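Local coordinates for protein TCR beta chain (Gallus gallus, PDB 6LIR) that pairs with the TCR alpha chain to form the chicken alpha-beta T-cell receptor, which probably recognises peptides presented by MHC molecules, at residues 4-10 and 104-110; 116-121 and 203-207; 151-157 and 181-185. One frame throughout, in Å; residues are numbered along the deposited sequence.

How the contacts relate
Contacts 1 to 3 run from the V-set domain through the interdomain junction into the C1-set domain; the centres of successive contacts lie about 13 Å apart, those of 1 and 3, which touch lightly where I7 packs on N152, about 19 Å. Contact 1 closes before the others open along the chain; contact 3 is nested inside the loop of contact 2. Contacts 2 and 3 share the sheet where strands 198-207 and 152-157 are neighbours, N204 N probably bonding to N152 O. Between contacts 1 and 2, F206 packs on I7, L8 and V9, and I116 on V9. Thus the variable domain meets the near end of the constant domain largely through apolar packing, with polar ties beside it.

Contact 1. Residues 4-10 and 104-110; sequences QPSILVL and GTRLTVL
The Q4 amide locks onto G104 and T105, while farther along I7 to L10 run parallel to R106 to V109, with T108 bonded to L8 O and L10 N. Q4 CG sits between its backbone N and carbonyl carbon (chi1 68°) and the chain then runs out extended, carrying NE2 to 2.7 Å from T105 OG1, a little out of the amide plane. Q4 OE1 takes a weak bond from G104 N at 3.1 Å. Because NE2 also serves Y86 O and OE1 accepts from C88 N, the buried amide is held at both ends, a task for which glutamine's donor and acceptor suit it. G104, the second glycine of the FGXG motif, has a positive phi (100°) at which a CB would press on the preceding carbonyl.

The tight part is the ladder, ending with L10 N to T108 O at 2.7 Å and L110 N to L10 O at 2.6 Å. On one face L8 CD2 lies alongside L107 CD1, 3.8 Å away; on the other V9 CG1 reaches L110 CG at 4.0 Å. The looser side holds partly exposed S6 and R106, whose polar ends turn away to Q211 and D149.

Such parallel pairing is characteristic of V-set domains: strand 7-11 edges the sheet beside 100-110, L8 and L107 rest on L18 of strand 16-21, and V9 faces F206 of strand 198-207.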
loop_
_atom_site.group_PDB
_atom_site.type_symbol
_atom_site.label_atom_id
_atom_site.label_comp_id
_atom_site.label_asym_id
_atom_site.label_seq_id
_atom_site.Cartn_x
_atom_site.Cartn_y
_atom_site.Cartn_z
ATOM N N GLN B 4 -3.549 -7.229 -14.678
ATOM C CA GLN B 4 -2.552 -6.338 -15.258
ATOM C C GLN B 4 -1.211 -6.631 -14.599
ATOM O O GLN B 4 -1.181 -7.094 -13.451
ATOM C CB GLN B 4 -2.944 -4.862 -15.083
ATOM C CG GLN B 4 -2.915 -4.351 -13.662
ATOM C CD GLN B 4 -3.183 -2.859 -13.591
ATOM O OE1 GLN B 4 -4.219 -2.427 -13.083
ATOM N NE2 GLN B 4 -2.248 -2.063 -14.099
ATOM N N PRO B 5 -0.096 -6.407 -15.298
ATOM C CA PRO B 5 1.220 -6.745 -14.734
ATOM C C PRO B 5 1.477 -6.052 -13.401
ATOM O O PRO B 5 1.062 -4.915 -13.176
ATOM C CB PRO B 5 2.200 -6.263 -15.810
ATOM C CG PRO B 5 1.405 -6.231 -17.063
ATOM C CD PRO B 5 0.012 -5.857 -16.658
ATOM N N SER B 6 2.152 -6.774 -12.506
ATOM C CA SER B 6 2.473 -6.249 -11.181
ATOM C C SER B 6 3.539 -5.157 -11.253
ATOM O O SER B 6 3.335 -4.041 -10.760
ATOM C CB SER B 6 2.920 -7.388 -10.260
ATOM O OG SER B 6 4.331 -7.506 -10.242
ATOM N N ILE B 7 4.697 -5.469 -11.835
ATOM C CA ILE B 7 5.849 -4.573 -11.826
ATOM C C ILE B 7 6.506 -4.593 -13.198
ATOM O O ILE B 7 6.648 -5.655 -13.817
ATOM C CB ILE B 7 6.881 -4.978 -10.749
ATOM C CG1 ILE B 7 6.283 -4.897 -9.345
ATOM C CG2 ILE B 7 8.132 -4.111 -10.847
ATOM C CD1 ILE B 7 7.261 -5.276 -8.256
ATOM N N LEU B 8 6.916 -3.416 -13.670
ATOM C CA LEU B 8 7.666 -3.293 -14.912
ATOM C C LEU B 8 8.740 -2.229 -14.747
ATOM O O LEU B 8 8.484 -1.159 -14.189
ATOM C CB LEU B 8 6.743 -2.933 -16.080
ATOM C CG LEU B 8 7.342 -2.997 -17.487
ATOM C CD1 LEU B 8 7.675 -4.430 -17.873
ATOM C CD2 LEU B 8 6.384 -2.383 -18.489
ATOM N N VAL B 9 9.940 -2.524 -15.242
ATOM C CA VAL B 9 11.054 -1.584 -15.225
ATOM C C VAL B 9 11.567 -1.426 -16.648
ATOM O O VAL B 9 11.884 -2.421 -17.311
ATOM C CB VAL B 9 12.190 -2.040 -14.294
ATOM C CG1 VAL B 9 13.286 -0.988 -14.262
ATOM C CG2 VAL B 9 11.658 -2.313 -12.896
ATOM N N LEU B 10 11.662 -0.184 -17.111
ATOM C CA LEU B 10 12.084 0.103 -18.471
ATOM C C LEU B 10 13.335 0.970 -18.468
ATOM O O LEU B 10 13.642 1.660 -17.493
ATOM C CB LEU B 10 10.982 0.822 -19.259
ATOM C CG LEU B 10 9.651 0.104 -19.436
ATOM C CD1 LEU B 10 8.712 0.985 -20.230
ATOM C CD2 LEU B 10 9.860 -1.238 -20.123
ATOM N N GLY B 104 -2.995 -2.714 -10.231
ATOM C CA GLY B 104 -2.042 -1.682 -10.578
ATOM C C GLY B 104 -0.670 -2.175 -10.976
ATOM O O GLY B 104 -0.173 -3.183 -10.463
ATOM N N THR B 105 -0.055 -1.463 -11.911
ATOM C CA THR B 105 1.258 -1.799 -12.436
ATOM C C THR B 105 2.210 -0.689 -12.027
ATOM O O THR B 105 1.998 0.474 -12.387
ATOM C CB THR B 105 1.237 -1.918 -13.963
ATOM O OG1 THR B 105 0.334 -2.956 -14.366
ATOM C CG2 THR B 105 2.635 -2.225 -14.488
ATOM N N ARG B 106 3.256 -1.040 -11.291
ATOM C CA ARG B 106 4.271 -0.061 -10.940
ATOM C C ARG B 106 5.341 -0.087 -12.017
ATOM O O ARG B 106 6.032 -1.096 -12.197
ATOM C CB ARG B 106 4.894 -0.324 -9.575
ATOM C CG ARG B 106 6.097 0.577 -9.333
ATOM C CD ARG B 106 5.690 1.917 -8.738
ATOM N NE ARG B 106 6.770 2.536 -7.973
ATOM C CZ ARG B 106 7.461 3.597 -8.379
ATOM N NH1 ARG B 106 7.190 4.165 -9.550
ATOM N NH2 ARG B 106 8.426 4.094 -7.614
ATOM N N LEU B 107 5.465 1.022 -12.732
ATOM C CA LEU B 107 6.394 1.155 -13.837
ATOM C C LEU B 107 7.462 2.160 -13.441
ATOM O O LEU B 107 7.146 3.253 -12.957
ATOM C CB LEU B 107 5.661 1.614 -15.100
ATOM C CG LEU B 107 6.365 1.528 -16.454
ATOM C CD1 LEU B 107 5.378 1.100 -17.524
ATOM C CD2 LEU B 107 6.984 2.862 -16.814
ATOM N N THR B 108 8.719 1.785 -13.636
ATOM C CA THR B 108 9.849 2.664 -13.379
ATOM C C THR B 108 10.679 2.746 -14.650
ATOM O O THR B 108 11.036 1.714 -15.228
ATOM C CB THR B 108 10.706 2.155 -12.212
ATOM O OG1 THR B 108 9.859 1.738 -11.133
ATOM C CG2 THR B 108 11.640 3.247 -11.714
ATOM N N VAL B 109 10.980 3.962 -15.087
ATOM C CA VAL B 109 11.817 4.179 -16.258
ATOM C C VAL B 109 13.199 4.576 -15.770
ATOM O O VAL B 109 13.360 5.594 -15.084
ATOM C CB VAL B 109 11.228 5.250 -17.185
ATOM C CG1 VAL B 109 12.208 5.565 -18.308
ATOM C CG2 VAL B 109 9.900 4.787 -17.749
ATOM N N LEU B 110 14.192 3.766 -16.108
ATOM C CA LEU B 110 15.559 3.959 -15.657
ATOM C C LEU B 110 16.427 4.629 -16.718
ATOM O O LEU B 110 16.108 4.660 -17.908
ATOM C CB LEU B 110 16.173 2.625 -15.227
ATOM C CG LEU B 110 15.758 2.189 -13.819
ATOM C CD1 LEU B 110 16.804 1.275 -13.210
ATOM C CD2 LEU B 110 15.501 3.398 -12.916
#

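Contact 2. Residues 116-121 and 203-207; sequences IIEPDV and ANFFK
P119 lies over one face of the F205 ring where the chain enters the immunoglobulin C1-set sandwich, so that the first strand of one sheet is joined to strand 198-207 of the other. P119 CD stands 3.7 Å from the ring centroid, 15° off the normal, a CH-pi contact. Proline suits this place because its CD, polarised by the neighbouring nitrogen, offers C-H groups to the aromatic cloud and its closed ring is a compact, rigid mate. In F205 a chi1 of 56° tucks the ring back over its own backbone, toward P119. E118 CB meets the same ring obliquely, 3.9 Å from F205 CE2. Replacing F205 by an alanine is likely to open a gap beneath P119 and deprive E118 CB of the ring beside it.

At the solvent side E118 and K207 form a salt bridge, NZ to OE2 at 2.7 Å, on the lone pair of OE2 that points away from the other oxygen. K207 is fully extended, and its long aliphatic part passes I116 CG2, with CB 4.1 Å away; a lysine thus serves both the apolar neighbour and the charge. Deeper in the sandwich, small A203 accepts V121 CG2 at 3.9 Å from its CB.

A second shell fixes these groups. P119 also packs on F146 and L151, F205 on I214 of strand 210-219, and V121 on C141 of the disulfide C141-C201. At the interdomain end I116 packs on V9, and F206, whose CB points away from 116-121, reaches I7, L8 and V9. There I116 CD1 meets the edge of the F206 ring, near its plane, 4.4 Å from F206 CD1.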
loop_
_atom_site.group_PDB
_atom_site.type_symbol
_atom_site.label_atom_id
_atom_site.label_comp_id
_atom_site.label_asym_id
_atom_site.label_seq_id
_atom_site.Cartn_x
_atom_site.Cartn_y
_atom_site.Cartn_z
ATOM N N ILE B 116 19.500 -2.758 -12.730
ATOM C CA ILE B 116 18.624 -3.240 -11.668
ATOM C C ILE B 116 19.430 -4.143 -10.749
ATOM O O ILE B 116 20.138 -5.045 -11.212
ATOM C CB ILE B 116 17.418 -3.988 -12.258
ATOM C CG1 ILE B 116 16.538 -3.044 -13.079
ATOM C CG2 ILE B 116 16.615 -4.664 -11.156
ATOM C CD1 ILE B 116 15.646 -3.767 -14.068
ATOM N N ILE B 117 19.332 -3.907 -9.445
ATOM C CA ILE B 117 20.033 -4.715 -8.456
ATOM C C ILE B 117 18.995 -5.482 -7.650
ATOM O O ILE B 117 18.078 -4.885 -7.075
ATOM C CB ILE B 117 20.920 -3.853 -7.546
ATOM C CG1 ILE B 117 21.833 -2.960 -8.390
ATOM C CG2 ILE B 117 21.741 -4.736 -6.626
ATOM C CD1 ILE B 117 22.246 -1.682 -7.698
ATOM N N GLU B 118 19.142 -6.804 -7.614
ATOM C CA GLU B 118 18.273 -7.637 -6.803
ATOM C C GLU B 118 18.484 -7.336 -5.320
ATOM O O GLU B 118 19.572 -6.921 -4.910
ATOM C CB GLU B 118 18.525 -9.119 -7.076
ATOM C CG GLU B 118 19.940 -9.594 -6.783
ATOM C CD GLU B 118 20.147 -11.053 -7.152
ATOM O OE1 GLU B 118 20.310 -11.888 -6.232
ATOM O OE2 GLU B 118 20.141 -11.364 -8.364
ATOM N N PRO B 119 17.458 -7.520 -4.500
ATOM C CA PRO B 119 17.607 -7.286 -3.064
ATOM C C PRO B 119 18.344 -8.423 -2.375
ATOM O O PRO B 119 18.375 -9.562 -2.841
ATOM C CB PRO B 119 16.158 -7.216 -2.575
ATOM C CG PRO B 119 15.455 -8.176 -3.484
ATOM C CD PRO B 119 16.088 -7.950 -4.839
ATOM N N ASP B 120 18.928 -8.090 -1.230
ATOM C CA ASP B 120 19.315 -9.097 -0.260
ATOM C C ASP B 120 18.155 -9.247 0.708
ATOM O O ASP B 120 17.547 -8.255 1.117
ATOM C CB ASP B 120 20.583 -8.693 0.495
ATOM C CG ASP B 120 21.806 -8.643 -0.397
ATOM O OD1 ASP B 120 22.314 -9.720 -0.777
ATOM O OD2 ASP B 120 22.266 -7.523 -0.711
ATOM N N VAL B 121 17.849 -10.486 1.080
ATOM C CA VAL B 121 16.660 -10.771 1.873
ATOM C C VAL B 121 17.075 -11.647 3.042
ATOM O O VAL B 121 17.603 -12.746 2.841
ATOM C CB VAL B 121 15.564 -11.465 1.048
ATOM C CG1 VAL B 121 14.306 -11.642 1.890
ATOM C CG2 VAL B 121 15.254 -10.678 -0.223
ATOM N N ALA B 203 10.219 -11.785 -1.633
ATOM C CA ALA B 203 10.440 -10.493 -2.260
ATOM C C ALA B 203 10.243 -10.663 -3.759
ATOM O O ALA B 203 10.969 -11.428 -4.401
ATOM C CB ALA B 203 11.839 -9.961 -1.949
ATOM N N ASN B 204 9.265 -9.954 -4.307
ATOM C CA ASN B 204 8.979 -9.988 -5.733
ATOM C C ASN B 204 9.482 -8.696 -6.357
ATOM O O ASN B 204 9.218 -7.608 -5.836
ATOM C CB ASN B 204 7.481 -10.178 -5.987
ATOM C CG ASN B 204 6.941 -11.449 -5.354
ATOM O OD1 ASN B 204 7.365 -12.552 -5.696
ATOM N ND2 ASN B 204 6.013 -11.299 -4.417
ATOM N N PHE B 205 10.196 -8.817 -7.469
ATOM C CA PHE B 205 10.797 -7.661 -8.119
ATOM C C PHE B 205 10.892 -7.953 -9.612
ATOM O O PHE B 205 10.402 -8.979 -10.094
ATOM C CB PHE B 205 12.157 -7.325 -7.489
ATOM C CG PHE B 205 13.131 -8.469 -7.486
ATOM C CD1 PHE B 205 13.129 -9.400 -6.458
ATOM C CD2 PHE B 205 14.062 -8.606 -8.502
ATOM C CE1 PHE B 205 14.029 -10.452 -6.454
ATOM C CE2 PHE B 205 14.964 -9.656 -8.502
ATOM C CZ PHE B 205 14.947 -10.579 -7.474
ATOM N N PHE B 206 11.519 -7.041 -10.349
ATOM C CA PHE B 206 11.633 -7.157 -11.795
ATOM C C PHE B 206 13.091 -6.981 -12.183
ATOM O O PHE B 206 13.720 -5.987 -11.808
ATOM C CB PHE B 206 10.761 -6.107 -12.490
ATOM C CG PHE B 206 10.725 -6.232 -13.984
ATOM C CD1 PHE B 206 11.658 -5.575 -14.771
ATOM C CD2 PHE B 206 9.745 -6.989 -14.604
ATOM C CE1 PHE B 206 11.621 -5.680 -16.149
ATOM C CE2 PHE B 206 9.703 -7.098 -15.982
ATOM C CZ PHE B 206 10.640 -6.439 -16.754
ATOM N N LYS B 207 13.623 -7.946 -12.933
ATOM C CA LYS B 207 15.015 -7.909 -13.354
ATOM C C LYS B 207 15.152 -8.649 -14.675
ATOM O O LYS B 207 14.501 -9.675 -14.889
ATOM C CB LYS B 207 15.921 -8.535 -12.286
ATOM C CG LYS B 207 17.413 -8.429 -12.556
ATOM C CD LYS B 207 18.185 -9.369 -11.640
ATOM C CE LYS B 207 19.670 -9.049 -11.616
ATOM N NZ LYS B 207 20.391 -9.871 -10.604
#

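Contact 3. Residues 151-157 and 181-185; sequences LNLVWKV and LTSRL
S183 OG is gripped by two groups: W155 NE1 donates to it at 2.9 Å, and T168 OG1 is its other hydrogen-bonding partner. The bond from the indole is bent, with an angle of 137° at the hydrogen, and the hydroxyl lies slightly out of the ring plane at the edge. With OG anti to the backbone N (chi1 -174°) the hydroxyl is held out from strand 181-185 toward the indole. This is the core of the immunoglobulin C1-set sandwich, in which strands 152-157 and 178-188 belong to opposite sheets and run almost the same way; the axes of segments 152-157 and 181-185 come within 7.9 Å at their closest approach. The tryptophan packed against the intersheet disulfide is a hallmark of the fold; here W155 packs on C141, one half of the C141-C201 bond. A serine suits the place of S183, being small enough to face a large indole and able to satisfy its buried N-H.

L185 covers a face of the same ring: its CB lies 3.8 Å from the centroid of the five-membered ring, nearly straight above it, while L185 CD2 goes on to V157 CG2 at 4.0 Å. At the other end aliphatic residues fill the layer between the sheets. L153 CD2 touches S183 CB at 3.6 Å, and L153 also packs on C201 and A203 of the neighbouring strand.

T182 and R184 point outward instead, toward the TCR alpha chain: T182 packs on T170 and R184 on L168 of that chain. The guanidinium group of R184 is also paired with D169 of its own chain. Back in the interior, the side chains of L151 and L181 run antiparallel past one another, their CD2 atoms 4.1 Å apart.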
loop_
_atom_site.group_PDB
_atom_site.type_symbol
_atom_site.label_atom_id
_atom_site.label_comp_id
_atom_site.label_asym_id
_atom_site.label_seq_id
_atom_site.Cartn_x
_atom_site.Cartn_y
_atom_site.Cartn_z
ATOM N N LEU B 151 9.535 -2.542 -4.863
ATOM C CA LEU B 151 9.681 -3.962 -4.595
ATOM C C LEU B 151 8.513 -4.376 -3.716
ATOM O O LEU B 151 8.024 -3.584 -2.908
ATOM C CB LEU B 151 11.025 -4.246 -3.916
ATOM C CG LEU B 151 11.371 -5.641 -3.408
ATOM C CD1 LEU B 151 12.856 -5.842 -3.578
ATOM C CD2 LEU B 151 10.977 -5.804 -1.944
ATOM N N ASN B 152 8.054 -5.612 -3.888
ATOM C CA ASN B 152 6.952 -6.131 -3.094
ATOM C C ASN B 152 7.461 -7.207 -2.148
ATOM O O ASN B 152 8.244 -8.075 -2.545
ATOM C CB ASN B 152 5.854 -6.713 -3.988
ATOM C CG ASN B 152 4.921 -5.653 -4.527
ATOM O OD1 ASN B 152 4.714 -5.553 -5.737
ATOM N ND2 ASN B 152 4.350 -4.853 -3.633
ATOM N N LEU B 153 6.997 -7.149 -0.901
ATOM C CA LEU B 153 7.365 -8.108 0.134
ATOM C C LEU B 153 6.088 -8.696 0.714
ATOM O O LEU B 153 5.227 -7.951 1.193
ATOM C CB LEU B 153 8.194 -7.417 1.223
ATOM C CG LEU B 153 9.287 -8.170 1.977
ATOM C CD1 LEU B 153 10.310 -8.757 1.027
ATOM C CD2 LEU B 153 9.959 -7.231 2.971
ATOM N N VAL B 154 5.968 -10.025 0.693
ATOM C CA VAL B 154 4.789 -10.694 1.226
ATOM C C VAL B 154 5.221 -11.857 2.106
ATOM O O VAL B 154 6.352 -12.342 2.028
ATOM C CB VAL B 154 3.840 -11.196 0.113
ATOM C CG1 VAL B 154 3.222 -10.026 -0.634
ATOM C CG2 VAL B 154 4.582 -12.122 -0.840
ATOM N N TRP B 155 4.287 -12.321 2.931
ATOM C CA TRP B 155 4.505 -13.469 3.796
ATOM C C TRP B 155 3.622 -14.633 3.373
ATOM O O TRP B 155 2.455 -14.442 3.014
ATOM C CB TRP B 155 4.202 -13.122 5.255
ATOM C CG TRP B 155 5.208 -12.244 5.923
ATOM C CD1 TRP B 155 5.179 -10.883 6.010
ATOM C CD2 TRP B 155 6.377 -12.667 6.632
ATOM N NE1 TRP B 155 6.266 -10.429 6.721
ATOM C CE2 TRP B 155 7.017 -11.506 7.112
ATOM C CE3 TRP B 155 6.948 -13.915 6.903
ATOM C CZ2 TRP B 155 8.199 -11.556 7.848
ATOM C CZ3 TRP B 155 8.122 -13.963 7.632
ATOM C CH2 TRP B 155 8.734 -12.790 8.097
ATOM N N LYS B 156 4.180 -15.841 3.426
ATOM C CA LYS B 156 3.406 -17.071 3.421
ATOM C C LYS B 156 3.686 -17.846 4.701
ATOM O O LYS B 156 4.839 -17.942 5.133
ATOM C CB LYS B 156 3.730 -17.929 2.196
ATOM C CG LYS B 156 3.187 -17.364 0.891
ATOM C CD LYS B 156 3.345 -18.355 -0.253
ATOM C CE LYS B 156 2.733 -17.819 -1.531
ATOM N NZ LYS B 156 2.950 -18.736 -2.683
ATOM N N VAL B 157 2.645 -18.421 5.295
ATOM C CA VAL B 157 2.800 -19.319 6.432
ATOM C C VAL B 157 2.288 -20.687 6.003
ATOM O O VAL B 157 1.088 -20.859 5.750
ATOM C CB VAL B 157 2.059 -18.816 7.679
ATOM C CG1 VAL B 157 2.199 -19.819 8.809
ATOM C CG2 VAL B 157 2.596 -17.458 8.105
ATOM N N LEU B 181 13.558 -2.283 2.374
ATOM C CA LEU B 181 12.146 -2.393 2.713
ATOM C C LEU B 181 11.998 -3.435 3.812
ATOM O O LEU B 181 12.681 -4.459 3.799
ATOM C CB LEU B 181 11.289 -2.768 1.494
ATOM C CG LEU B 181 9.781 -2.535 1.644
ATOM C CD1 LEU B 181 9.436 -1.053 1.522
ATOM C CD2 LEU B 181 8.990 -3.356 0.632
ATOM N N THR B 182 11.105 -3.169 4.760
ATOM C CA THR B 182 10.965 -3.999 5.946
ATOM C C THR B 182 9.529 -4.478 6.089
ATOM O O THR B 182 8.585 -3.720 5.854
ATOM C CB THR B 182 11.387 -3.225 7.210
ATOM O OG1 THR B 182 12.736 -2.765 7.065
ATOM C CG2 THR B 182 11.293 -4.103 8.448
ATOM N N SER B 183 9.371 -5.730 6.511
ATOM C CA SER B 183 8.060 -6.284 6.812
ATOM C C SER B 183 8.150 -7.072 8.104
ATOM O O SER B 183 9.092 -7.844 8.305
ATOM C CB SER B 183 7.556 -7.193 5.687
ATOM O OG SER B 183 6.230 -7.609 5.955
ATOM N N ARG B 184 7.176 -6.860 8.980
ATOM C CA ARG B 184 7.107 -7.535 10.265
ATOM C C ARG B 184 5.870 -8.414 10.297
ATOM O O ARG B 184 4.781 -7.970 9.919
ATOM C CB ARG B 184 7.096 -6.524 11.415
ATOM C CG ARG B 184 8.432 -5.823 11.601
ATOM C CD ARG B 184 8.288 -4.306 11.667
ATOM N NE ARG B 184 7.647 -3.759 10.479
ATOM C CZ ARG B 184 8.030 -2.647 9.860
ATOM N NH1 ARG B 184 9.067 -1.949 10.302
ATOM N NH2 ARG B 184 7.373 -2.236 8.789
ATOM N N LEU B 185 6.047 -9.666 10.706
ATOM C CA LEU B 185 4.943 -10.567 11.016
ATOM C C LEU B 185 5.013 -10.885 12.504
ATOM O O LEU B 185 5.958 -11.539 12.959
ATOM C CB LEU B 185 5.014 -11.841 10.175
ATOM C CG LEU B 185 4.154 -13.022 10.640
ATOM C CD1 LEU B 185 2.674 -12.650 10.679
ATOM C CD2 LEU B 185 4.382 -14.250 9.758
#